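Local coordinates for protein SAM-dependent methyltransferase (Geobacter sulfurreducens, PDB 5BP7) that probably transfers methyl groups from S-adenosyl-L-methionine to an acceptor, and holds the product S-adenosyl-L-homocysteine in this crystal, at residues L55-G60 with R79-I84; G60-D65 with I84-D89; G120-D125 with A150-P155; G144-L149 with G157-G162. One frame throughout, in Å; residues are numbered along the deposited sequence.

Contact 1 (L55-G60 with R79-I84); sequences LRLEPG and RDHGII
L57 meets the chain leaving helix 72-81 through CB and its CD1 methyl. CB stands 4.2 Å from CG2 of I83. CG is anti to the carbonyl carbon (chi1 -54°), and from it the CD1 branch reaches the same methyl, L57 CD1 to I83 CG2 3.9 Å. CD1 also comes within 4.4 Å of CD2 on the imidazole of H81, obliquely to the ring, and W77 of the helix touches both L57 and I83. The carbonyl of L57 serves a different purpose: a water donates one proton to L57 O and the other to H81 O, bridging the two backbones. H81 O is approached as well by CA of P59, at 3.4 Å, in a CA-H...O contact. G60 N donates a 2.7 Å bond to G82 O, almost straight at the hydrogen (167°) but arriving from above the carbonyl plane. R110 gives G82 O a second donor. With positive phi, G82 takes the chain out of the helix. The patch joins the loop before strand 62-66 to the turn between helix 72-81 and strand 84-89, a corner of the beta-alpha-beta unit of a Rossmann-like methyltransferase.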
# COMPACT_ATOMS: atom_id res chain seq x y z
N LEU A 55 2.28 -16.01 5.05
CA LEU A 55 1.19 -16.50 4.22
C LEU A 55 1.37 -17.94 3.70
O LEU A 55 0.38 -18.55 3.26
CB LEU A 55 0.95 -15.57 3.06
CG LEU A 55 0.51 -14.16 3.46
CD1 LEU A 55 0.33 -13.33 2.21
CD2 LEU A 55 -0.76 -14.12 4.30
N ARG A 56 2.56 -18.53 3.86
CA ARG A 56 2.78 -19.96 3.60
C ARG A 56 2.33 -20.34 2.20
O ARG A 56 1.53 -21.25 1.98
CB ARG A 56 2.07 -20.83 4.64
CG ARG A 56 2.50 -20.52 6.06
CD ARG A 56 1.78 -21.43 7.04
NE ARG A 56 1.55 -20.71 8.28
CZ ARG A 56 0.77 -21.12 9.28
NH1 ARG A 56 0.07 -22.26 9.21
NH2 ARG A 56 0.69 -20.34 10.36
N LEU A 57 2.84 -19.56 1.28
CA LEU A 57 2.44 -19.64 -0.09
C LEU A 57 3.20 -20.71 -0.87
O LEU A 57 4.42 -20.72 -0.94
CB LEU A 57 2.75 -18.35 -0.81
CG LEU A 57 2.23 -17.01 -0.29
CD1 LEU A 57 3.09 -15.87 -0.78
CD2 LEU A 57 0.78 -16.82 -0.68
N GLU A 58 2.44 -21.61 -1.49
CA GLU A 58 3.02 -22.65 -2.31
C GLU A 58 3.43 -22.08 -3.68
O GLU A 58 2.83 -21.11 -4.15
CB GLU A 58 2.03 -23.79 -2.39
CG GLU A 58 1.90 -24.48 -1.02
CD GLU A 58 0.63 -25.30 -0.86
OE1 GLU A 58 0.07 -25.72 -1.89
OE2 GLU A 58 0.18 -25.56 0.29
N PRO A 59 4.47 -22.66 -4.32
CA PRO A 59 4.83 -22.21 -5.66
C PRO A 59 3.66 -22.32 -6.64
O PRO A 59 2.86 -23.24 -6.57
CB PRO A 59 5.96 -23.16 -6.08
CG PRO A 59 6.48 -23.74 -4.82
CD PRO A 59 5.32 -23.79 -3.87
N GLY A 60 3.55 -21.32 -7.50
CA GLY A 60 2.50 -21.27 -8.49
C GLY A 60 1.19 -20.66 -7.98
O GLY A 60 0.26 -20.55 -8.74
N ARG A 79 10.15 -14.05 -6.64
CA ARG A 79 11.52 -14.53 -6.40
C ARG A 79 11.59 -15.54 -5.25
O ARG A 79 12.15 -16.62 -5.43
CB ARG A 79 12.45 -13.35 -6.10
CG ARG A 79 13.92 -13.72 -5.91
CD ARG A 79 14.70 -12.53 -5.35
NE ARG A 79 14.17 -12.16 -4.04
CZ ARG A 79 14.23 -10.95 -3.48
NH1 ARG A 79 14.86 -9.94 -4.08
NH2 ARG A 79 13.68 -10.75 -2.28
N ASP A 80 11.00 -15.22 -4.10
CA ASP A 80 11.23 -16.00 -2.89
C ASP A 80 10.26 -17.17 -2.71
O ASP A 80 10.57 -18.11 -2.01
CB ASP A 80 11.21 -15.08 -1.66
CG ASP A 80 12.33 -14.03 -1.69
OD1 ASP A 80 13.37 -14.27 -2.33
OD2 ASP A 80 12.17 -12.93 -1.13
N HIS A 81 9.08 -17.07 -3.28
CA HIS A 81 8.05 -18.10 -3.08
C HIS A 81 7.59 -18.81 -4.37
O HIS A 81 6.83 -19.77 -4.31
CB HIS A 81 6.89 -17.51 -2.25
CG HIS A 81 7.36 -16.93 -0.94
ND1 HIS A 81 7.81 -17.71 0.10
CD2 HIS A 81 7.44 -15.65 -0.51
CE1 HIS A 81 8.15 -16.93 1.12
NE2 HIS A 81 7.93 -15.68 0.77
N GLY A 82 8.00 -18.30 -5.53
CA GLY A 82 7.57 -18.83 -6.81
C GLY A 82 6.10 -18.57 -7.11
O GLY A 82 5.44 -19.38 -7.78
N ILE A 83 5.57 -17.46 -6.62
CA ILE A 83 4.19 -17.08 -6.97
C ILE A 83 4.15 -16.53 -8.38
O ILE A 83 5.18 -16.20 -8.96
CB ILE A 83 3.54 -16.06 -5.97
CG1 ILE A 83 4.28 -14.71 -5.92
CG2 ILE A 83 3.44 -16.69 -4.59
CD1 ILE A 83 3.70 -13.63 -6.80
N ILE A 84 2.95 -16.48 -8.93
CA ILE A 84 2.69 -15.80 -10.20
C ILE A 84 1.63 -14.75 -9.89
O ILE A 84 0.96 -14.84 -8.86
CB ILE A 84 2.21 -16.76 -11.34
CG1 ILE A 84 0.91 -17.49 -10.96
CG2 ILE A 84 3.30 -17.75 -11.68
CD1 ILE A 84 0.26 -18.27 -12.09
O HOH W 1 6.95 -21.29 -1.89

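Contact 2 (G60-D65 with I84-D89); sequences GTRVLD and IGTGID. With SAH (S-adenosyl-L-homocysteine), chain D.
R62 reaches obliquely across to T86 on the neighbouring parallel strand, the two strands being joined by helix 72-81 in the first beta-alpha-beta unit of the Rossmann-like methyltransferase sheet. NH1 of R62 donates a 3.0 Å bond to T86 OG1, which lies in the guanidinium plane. The arginine reaches it because CG is anti to the backbone N (chi1 174°) and the chain stays extended as far as NE. Its other nitrogens have partners in loop 120-125: NE bonds D125 O, and NH2 makes a weak bond to S123 OG, so the loop helps to fix the group. On the same face CD1 of L64 touches CD1 of I88 at 4.0 Å.

The strands themselves are joined by five backbone bonds, from I84 N to T61 O at one end to I88 N to D65 O, 3.0 Å, at the other. The opposite face carries V63 and D65 beside G85 and G87. There the CA of G85 lies only 3.1 Å from V63 O, and helix 72-81 packs over V63 and D65 through L74. The second strand ends at D89, whose carboxylate is held by G69 N and S91 N. Its two oxygens divide the ribose hydroxyls of S-adenosyl-L-homocysteine between them: O2' donates to D89 OD1 at 2.7 Å, O3' to D89 OD2 at 2.9 Å.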
# COMPACT_ATOMS: atom_id res chain seq x y z
N GLY A 60 3.55 -21.32 -7.50
CA GLY A 60 2.50 -21.27 -8.49
C GLY A 60 1.19 -20.66 -7.98
O GLY A 60 0.26 -20.55 -8.74
N THR A 61 1.11 -20.26 -6.71
CA THR A 61 -0.09 -19.58 -6.18
C THR A 61 -0.21 -18.28 -6.95
O THR A 61 0.78 -17.60 -7.16
CB THR A 61 0.06 -19.24 -4.67
OG1 THR A 61 0.12 -20.44 -3.91
CG2 THR A 61 -1.07 -18.38 -4.17
N ARG A 62 -1.43 -17.95 -7.36
CA ARG A 62 -1.68 -16.73 -8.09
C ARG A 62 -2.01 -15.59 -7.11
O ARG A 62 -2.90 -15.73 -6.25
CB ARG A 62 -2.84 -16.93 -9.10
CG ARG A 62 -3.24 -15.63 -9.79
CD ARG A 62 -4.23 -15.78 -10.93
NE ARG A 62 -4.96 -14.54 -11.19
CZ ARG A 62 -4.51 -13.48 -11.86
NH1 ARG A 62 -3.26 -13.41 -12.36
NH2 ARG A 62 -5.32 -12.45 -12.03
N VAL A 63 -1.34 -14.46 -7.28
CA VAL A 63 -1.59 -13.27 -6.48
C VAL A 63 -2.11 -12.11 -7.36
O VAL A 63 -1.44 -11.71 -8.32
CB VAL A 63 -0.29 -12.79 -5.75
CG1 VAL A 63 -0.58 -11.55 -4.89
CG2 VAL A 63 0.29 -13.89 -4.88
N LEU A 64 -3.29 -11.59 -7.05
CA LEU A 64 -3.80 -10.37 -7.67
C LEU A 64 -3.57 -9.23 -6.69
O LEU A 64 -3.97 -9.32 -5.51
CB LEU A 64 -5.32 -10.46 -7.97
CG LEU A 64 -6.01 -9.18 -8.50
CD1 LEU A 64 -5.50 -8.83 -9.87
CD2 LEU A 64 -7.52 -9.34 -8.54
N ASP A 65 -2.97 -8.16 -7.19
CA ASP A 65 -2.63 -6.99 -6.36
C ASP A 65 -3.21 -5.73 -6.98
O ASP A 65 -2.77 -5.31 -8.04
CB ASP A 65 -1.11 -6.89 -6.19
CG ASP A 65 -0.68 -5.87 -5.13
OD1 ASP A 65 -1.52 -5.45 -4.28
OD2 ASP A 65 0.52 -5.48 -5.12
N ILE A 84 2.95 -16.48 -8.93
CA ILE A 84 2.69 -15.80 -10.20
C ILE A 84 1.63 -14.75 -9.89
O ILE A 84 0.96 -14.84 -8.86
CB ILE A 84 2.21 -16.76 -11.34
CG1 ILE A 84 0.91 -17.49 -10.96
CG2 ILE A 84 3.30 -17.75 -11.68
CD1 ILE A 84 0.26 -18.27 -12.09
N GLY A 85 1.42 -13.81 -10.79
CA GLY A 85 0.33 -12.89 -10.63
C GLY A 85 0.35 -11.62 -11.44
O GLY A 85 1.18 -11.43 -12.35
N THR A 86 -0.57 -10.73 -11.05
CA THR A 86 -0.90 -9.51 -11.78
C THR A 86 -1.03 -8.36 -10.81
O THR A 86 -1.76 -8.46 -9.82
CB THR A 86 -2.25 -9.67 -12.51
OG1 THR A 86 -2.19 -10.83 -13.34
CG2 THR A 86 -2.54 -8.46 -13.38
N GLY A 87 -0.36 -7.27 -11.12
CA GLY A 87 -0.48 -6.03 -10.36
C GLY A 87 -1.06 -4.92 -11.22
O GLY A 87 -0.57 -4.67 -12.32
N ILE A 88 -2.10 -4.24 -10.73
CA ILE A 88 -2.72 -3.13 -11.46
C ILE A 88 -2.47 -1.86 -10.69
O ILE A 88 -2.77 -1.78 -9.49
CB ILE A 88 -4.22 -3.32 -11.67
CG1 ILE A 88 -4.43 -4.53 -12.57
CG2 ILE A 88 -4.84 -2.11 -12.37
CD1 ILE A 88 -5.43 -5.50 -12.01
N ASP A 89 -1.96 -0.86 -11.40
CA ASP A 89 -1.65 0.43 -10.80
C ASP A 89 -1.85 1.59 -11.76
O ASP A 89 -1.53 1.51 -12.93
CB ASP A 89 -0.24 0.45 -10.23
CG ASP A 89 -0.08 1.55 -9.17
OD1 ASP A 89 0.20 2.72 -9.53
OD2 ASP A 89 -0.24 1.24 -7.96
N SAH D . 0.49 -1.59 -2.51
CA SAH D . 1.58 -0.69 -3.06
CB SAH D . 1.12 0.75 -3.32
CG SAH D . 0.40 1.52 -2.21
SD SAH D . 0.37 3.26 -2.55
C SAH D . 2.81 -0.68 -2.19
O SAH D . 2.81 -1.22 -1.08
OXT SAH D . 3.85 -0.13 -2.58
C5' SAH D . -1.21 3.57 -3.38
C4' SAH D . -1.09 3.15 -4.84
O4' SAH D . -2.39 3.04 -5.42
C3' SAH D . -0.30 4.12 -5.71
O3' SAH D . 0.75 3.38 -6.35
C2' SAH D . -1.28 4.67 -6.73
O2' SAH D . -0.69 4.80 -8.02
C1' SAH D . -2.31 3.56 -6.74
N9 SAH D . -3.70 3.87 -7.09
C8 SAH D . -4.48 4.89 -6.63
N7 SAH D . -5.70 4.83 -7.12
C5 SAH D . -5.71 3.70 -7.93
C6 SAH D . -6.70 3.10 -8.74
N6 SAH D . -7.94 3.60 -8.85
N1 SAH D . -6.38 1.97 -9.43
C2 SAH D . -5.13 1.47 -9.33
N3 SAH D . -4.12 1.97 -8.60
C4 SAH D . -4.48 3.10 -7.91

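Contact 3 (G120-D125 with A150-P155); sequences GYVSDD and ARSLRP
S152 brings its hydroxyl oxygen to the amide of S123 and beside CA of V122, while V122 lies across the base of R151. The serine CB is directed toward the loop, and with OG anti to its own carbonyl carbon (chi1 -64°) the oxygen arrives where S123 N can donate to it: 2.9 Å from S123 N to S152 OG, at 167° at the hydrogen. The hydroxyl donates to a water, modelled at a rather short 2.5 Å from S152 OG, and that water donates in turn to Y121 O at 2.7 Å.

V122 adds van der Waals packing: its CG1, anti to the backbone N, rests against R151 O (3.6 Å) and R151 CB (4.0 Å). Beyond CB the arginine leads away from the loop, and its NE forms a salt bridge with E147 on helix 142-150.

The type I turn from A150 to L153 presents S152 in this way, as the chain passes from helix 142-150 toward strand 157-166. Opposite it, S123 turns its hydroxyl back along its own loop, where S123 OG donates to D125 O at 2.8 Å. K126 binds both R151 O and S123 O, adding a cationic link between the two backbones. L64 of the central sheet lies against S123 and S152.

With both serines buried, the chemistry is economical: the S152 hydroxyl accepts from one backbone amide and reaches a carbonyl two residues earlier through water, so a single side chain serves polar groups on both sides of V122 in a loop close to the S-adenosyl-L-homocysteine pocket.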
# COMPACT_ATOMS: atom_id res chain seq x y z
N GLY A 120 -13.44 -1.38 -9.53
CA GLY A 120 -14.31 -2.42 -10.08
C GLY A 120 -13.62 -3.57 -10.79
O GLY A 120 -14.26 -4.30 -11.53
N TYR A 121 -12.32 -3.72 -10.58
CA TYR A 121 -11.56 -4.74 -11.27
C TYR A 121 -11.87 -6.09 -10.64
O TYR A 121 -11.61 -6.30 -9.47
CB TYR A 121 -10.05 -4.46 -11.23
CG TYR A 121 -9.24 -5.36 -12.15
CD1 TYR A 121 -8.82 -6.64 -11.73
CD2 TYR A 121 -8.85 -4.93 -13.44
CE1 TYR A 121 -8.08 -7.47 -12.58
CE2 TYR A 121 -8.09 -5.75 -14.30
CZ TYR A 121 -7.72 -7.02 -13.86
OH TYR A 121 -6.96 -7.82 -14.69
N VAL A 122 -12.38 -7.00 -11.46
CA VAL A 122 -12.59 -8.39 -11.07
C VAL A 122 -11.84 -9.28 -12.08
O VAL A 122 -12.02 -9.15 -13.28
CB VAL A 122 -14.07 -8.77 -11.10
CG1 VAL A 122 -14.27 -10.23 -10.70
CG2 VAL A 122 -14.84 -7.86 -10.17
N SER A 123 -10.99 -10.17 -11.58
CA SER A 123 -10.23 -11.07 -12.43
C SER A 123 -11.11 -12.28 -12.75
O SER A 123 -11.73 -12.86 -11.87
CB SER A 123 -8.96 -11.50 -11.74
OG SER A 123 -8.13 -12.18 -12.65
N ASP A 124 -11.16 -12.67 -14.01
CA ASP A 124 -11.74 -13.98 -14.38
C ASP A 124 -10.84 -15.13 -13.89
O ASP A 124 -11.31 -16.21 -13.59
CB ASP A 124 -11.98 -14.08 -15.90
CG ASP A 124 -13.02 -13.05 -16.39
OD1 ASP A 124 -14.05 -12.88 -15.73
OD2 ASP A 124 -12.77 -12.41 -17.44
N ASP A 125 -9.54 -14.87 -13.90
CA ASP A 125 -8.54 -15.76 -13.35
C ASP A 125 -8.50 -15.57 -11.82
O ASP A 125 -7.84 -14.67 -11.34
CB ASP A 125 -7.20 -15.40 -14.03
CG ASP A 125 -6.10 -16.33 -13.67
OD1 ASP A 125 -6.33 -17.35 -12.95
OD2 ASP A 125 -4.97 -16.01 -14.10
N ALA A 150 -13.08 -10.12 -2.87
CA ALA A 150 -13.78 -11.41 -2.72
C ALA A 150 -14.26 -11.95 -4.05
O ALA A 150 -14.24 -13.15 -4.27
CB ALA A 150 -14.95 -11.28 -1.76
N ARG A 151 -14.67 -11.06 -4.95
CA ARG A 151 -15.11 -11.51 -6.27
C ARG A 151 -14.01 -12.11 -7.15
O ARG A 151 -14.33 -12.78 -8.12
CB ARG A 151 -15.81 -10.36 -6.98
CG ARG A 151 -17.06 -9.99 -6.22
CD ARG A 151 -17.73 -8.81 -6.84
NE ARG A 151 -18.87 -8.41 -6.02
CZ ARG A 151 -20.15 -8.61 -6.32
NH1 ARG A 151 -21.09 -8.19 -5.48
NH2 ARG A 151 -20.52 -9.20 -7.45
N SER A 152 -12.74 -11.87 -6.82
CA SER A 152 -11.60 -12.44 -7.54
C SER A 152 -10.93 -13.57 -6.79
O SER A 152 -9.90 -14.09 -7.24
CB SER A 152 -10.55 -11.35 -7.83
OG SER A 152 -11.06 -10.36 -8.69
N LEU A 153 -11.50 -13.98 -5.66
CA LEU A 153 -10.83 -14.92 -4.80
C LEU A 153 -11.17 -16.34 -5.16
O LEU A 153 -12.35 -16.68 -5.23
CB LEU A 153 -11.22 -14.66 -3.35
CG LEU A 153 -10.36 -15.31 -2.29
CD1 LEU A 153 -9.00 -14.63 -2.20
CD2 LEU A 153 -11.08 -15.21 -0.96
N ARG A 154 -10.17 -17.20 -5.34
CA ARG A 154 -10.48 -18.61 -5.57
C ARG A 154 -10.84 -19.27 -4.25
O ARG A 154 -10.43 -18.78 -3.19
CB ARG A 154 -9.38 -19.35 -6.31
CG ARG A 154 -8.14 -19.66 -5.53
CD ARG A 154 -7.64 -21.06 -5.84
NE ARG A 154 -6.33 -21.25 -5.22
CZ ARG A 154 -6.11 -21.42 -3.91
NH1 ARG A 154 -7.09 -21.45 -3.01
NH2 ARG A 154 -4.86 -21.55 -3.50
N PRO A 155 -11.63 -20.35 -4.31
CA PRO A 155 -12.03 -21.05 -3.09
C PRO A 155 -10.80 -21.35 -2.24
O PRO A 155 -9.82 -21.84 -2.76
CB PRO A 155 -12.67 -22.36 -3.61
CG PRO A 155 -13.09 -22.08 -5.02
CD PRO A 155 -12.36 -20.86 -5.50
O HOH W 2 -11.27 -8.13 -7.50

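Contact 4 (G144-L149 with G157-G162); sequences GTIELL and GIILIG
Helix 142-150 packs on the fifth strand of the methyltransferase sheet, strand 157-166, and I146 and L149 meet I159 and I161 in the seam. The short axes pass 9.1 Å apart and run at 150°, so the strand returns nearly antiparallel to the helix. I146 and I161 cross at about a right angle. CG1 of I146 lies 3.7 Å from CG1 of I161 and equally near its CD1, so that this one methylene of I146 rests against both atoms of the I161 arm. CD1 of I161 continues to CG2 of T145, at 3.8 Å. The threonine hydroxyl is used separately, T145 OG1 bonding G141 O just before the helix.

One turn further along, L149 sends CG anti to its carbonyl carbon (chi1 -66°), placing CD1 among three strand residues. It is 3.8 Å from CG2 of I159, 3.8 Å from L160 O, and 3.9 Å from CD1 of I161. CD1 of I159 reaches I146 O, again at 3.8 Å, and lies more loosely against CG2 of I146.

This is the usual layering of an alpha/beta/alpha sandwich, with strand 127-133, the helix and strand 157-166 forming a beta-alpha-beta unit. I159 and I161 point to the helix, while L160, between them, points to the other side of the sheet and meets A267. A130 and C132 of the neighbouring strand extend the floor under L149. Toward the sheet's far edge, Y202 and L268 close on I146, and Y202 also touches I159.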
# COMPACT_ATOMS: atom_id res chain seq x y z
N GLY A 144 -16.02 -2.18 1.21
CA GLY A 144 -16.17 -2.23 -0.23
C GLY A 144 -14.97 -2.85 -0.93
O GLY A 144 -15.14 -3.59 -1.89
N THR A 145 -13.76 -2.55 -0.47
CA THR A 145 -12.57 -3.16 -1.06
C THR A 145 -12.53 -4.68 -0.80
O THR A 145 -12.22 -5.46 -1.70
CB THR A 145 -11.29 -2.48 -0.55
OG1 THR A 145 -11.30 -1.10 -0.95
CG2 THR A 145 -10.07 -3.12 -1.14
N ILE A 146 -12.88 -5.10 0.41
CA ILE A 146 -12.95 -6.53 0.73
C ILE A 146 -13.95 -7.26 -0.17
O ILE A 146 -13.67 -8.32 -0.73
CB ILE A 146 -13.35 -6.76 2.20
CG1 ILE A 146 -12.17 -6.41 3.08
CG2 ILE A 146 -13.76 -8.21 2.47
CD1 ILE A 146 -12.54 -6.20 4.53
N GLU A 147 -15.13 -6.66 -0.30
CA GLU A 147 -16.16 -7.15 -1.19
C GLU A 147 -15.64 -7.28 -2.64
O GLU A 147 -15.93 -8.26 -3.33
CB GLU A 147 -17.36 -6.20 -1.10
CG GLU A 147 -18.69 -6.88 -1.20
CD GLU A 147 -18.90 -7.44 -2.56
OE1 GLU A 147 -18.68 -6.67 -3.55
OE2 GLU A 147 -19.32 -8.61 -2.65
N LEU A 148 -14.91 -6.28 -3.12
CA LEU A 148 -14.37 -6.30 -4.49
C LEU A 148 -13.36 -7.45 -4.68
O LEU A 148 -13.46 -8.22 -5.66
CB LEU A 148 -13.70 -4.97 -4.86
CG LEU A 148 -13.04 -4.88 -6.23
CD1 LEU A 148 -14.09 -5.02 -7.33
CD2 LEU A 148 -12.28 -3.58 -6.39
N LEU A 149 -12.42 -7.55 -3.75
CA LEU A 149 -11.39 -8.60 -3.77
C LEU A 149 -12.00 -9.99 -3.66
O LEU A 149 -11.56 -10.90 -4.35
CB LEU A 149 -10.37 -8.40 -2.68
CG LEU A 149 -9.51 -7.14 -2.82
CD1 LEU A 149 -8.69 -6.91 -1.57
CD2 LEU A 149 -8.59 -7.21 -4.04
N GLY A 157 -8.89 -19.20 -0.78
CA GLY A 157 -7.89 -18.16 -0.84
C GLY A 157 -7.89 -17.17 0.32
O GLY A 157 -8.72 -17.24 1.24
N ILE A 158 -6.97 -16.22 0.24
CA ILE A 158 -6.77 -15.21 1.27
C ILE A 158 -6.95 -13.82 0.68
O ILE A 158 -6.47 -13.54 -0.43
CB ILE A 158 -5.37 -15.33 1.90
CG1 ILE A 158 -5.26 -16.63 2.71
CG2 ILE A 158 -5.08 -14.16 2.84
CD1 ILE A 158 -3.83 -17.06 2.98
N ILE A 159 -7.62 -12.94 1.43
CA ILE A 159 -7.69 -11.51 1.11
C ILE A 159 -6.68 -10.75 1.96
O ILE A 159 -6.60 -10.99 3.17
CB ILE A 159 -9.12 -10.95 1.30
CG1 ILE A 159 -10.04 -11.53 0.23
CG2 ILE A 159 -9.14 -9.42 1.20
CD1 ILE A 159 -11.52 -11.29 0.41
N LEU A 160 -5.93 -9.86 1.32
CA LEU A 160 -5.02 -8.95 2.02
C LEU A 160 -5.51 -7.53 1.94
O LEU A 160 -5.79 -7.03 0.84
CB LEU A 160 -3.62 -8.97 1.45
CG LEU A 160 -2.76 -10.19 1.56
CD1 LEU A 160 -1.38 -9.88 0.95
CD2 LEU A 160 -2.66 -10.64 3.01
N ILE A 161 -5.64 -6.91 3.10
CA ILE A 161 -6.04 -5.50 3.23
C ILE A 161 -4.96 -4.76 4.01
O ILE A 161 -4.65 -5.12 5.15
CB ILE A 161 -7.39 -5.36 3.95
CG1 ILE A 161 -8.54 -5.90 3.10
CG2 ILE A 161 -7.67 -3.91 4.32
CD1 ILE A 161 -8.90 -5.09 1.86
N GLY A 162 -4.43 -3.70 3.41
CA GLY A 162 -3.49 -2.80 4.06
C GLY A 162 -4.18 -1.50 4.35
O GLY A 162 -4.77 -0.89 3.45

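Contacts 1 and 2 share G60 and I84 and belong to one beta-alpha-beta unit, contact 1 at the start of its two strands and contact 2 along them: CD1 of I83 rests 3.9 Å from CG2 of V63. Contact 3 lies against the face of the sheet that carries R62, L64 and I88, its centre 11 Å from that of contact 2, with L64 CD2 3.7 Å from S152 OG. Contacts 3 and 4 interlock along the chain, with L148 CD1 3.5 Å from Y121 O. Contact 1 reaches contact 4 at L55 CD1 to L160 CD1, 4.1 Å. Only contact 2 binds the ligand directly; the Y121 side chain is about 8 Å from the bound S-adenosyl-L-homocysteine.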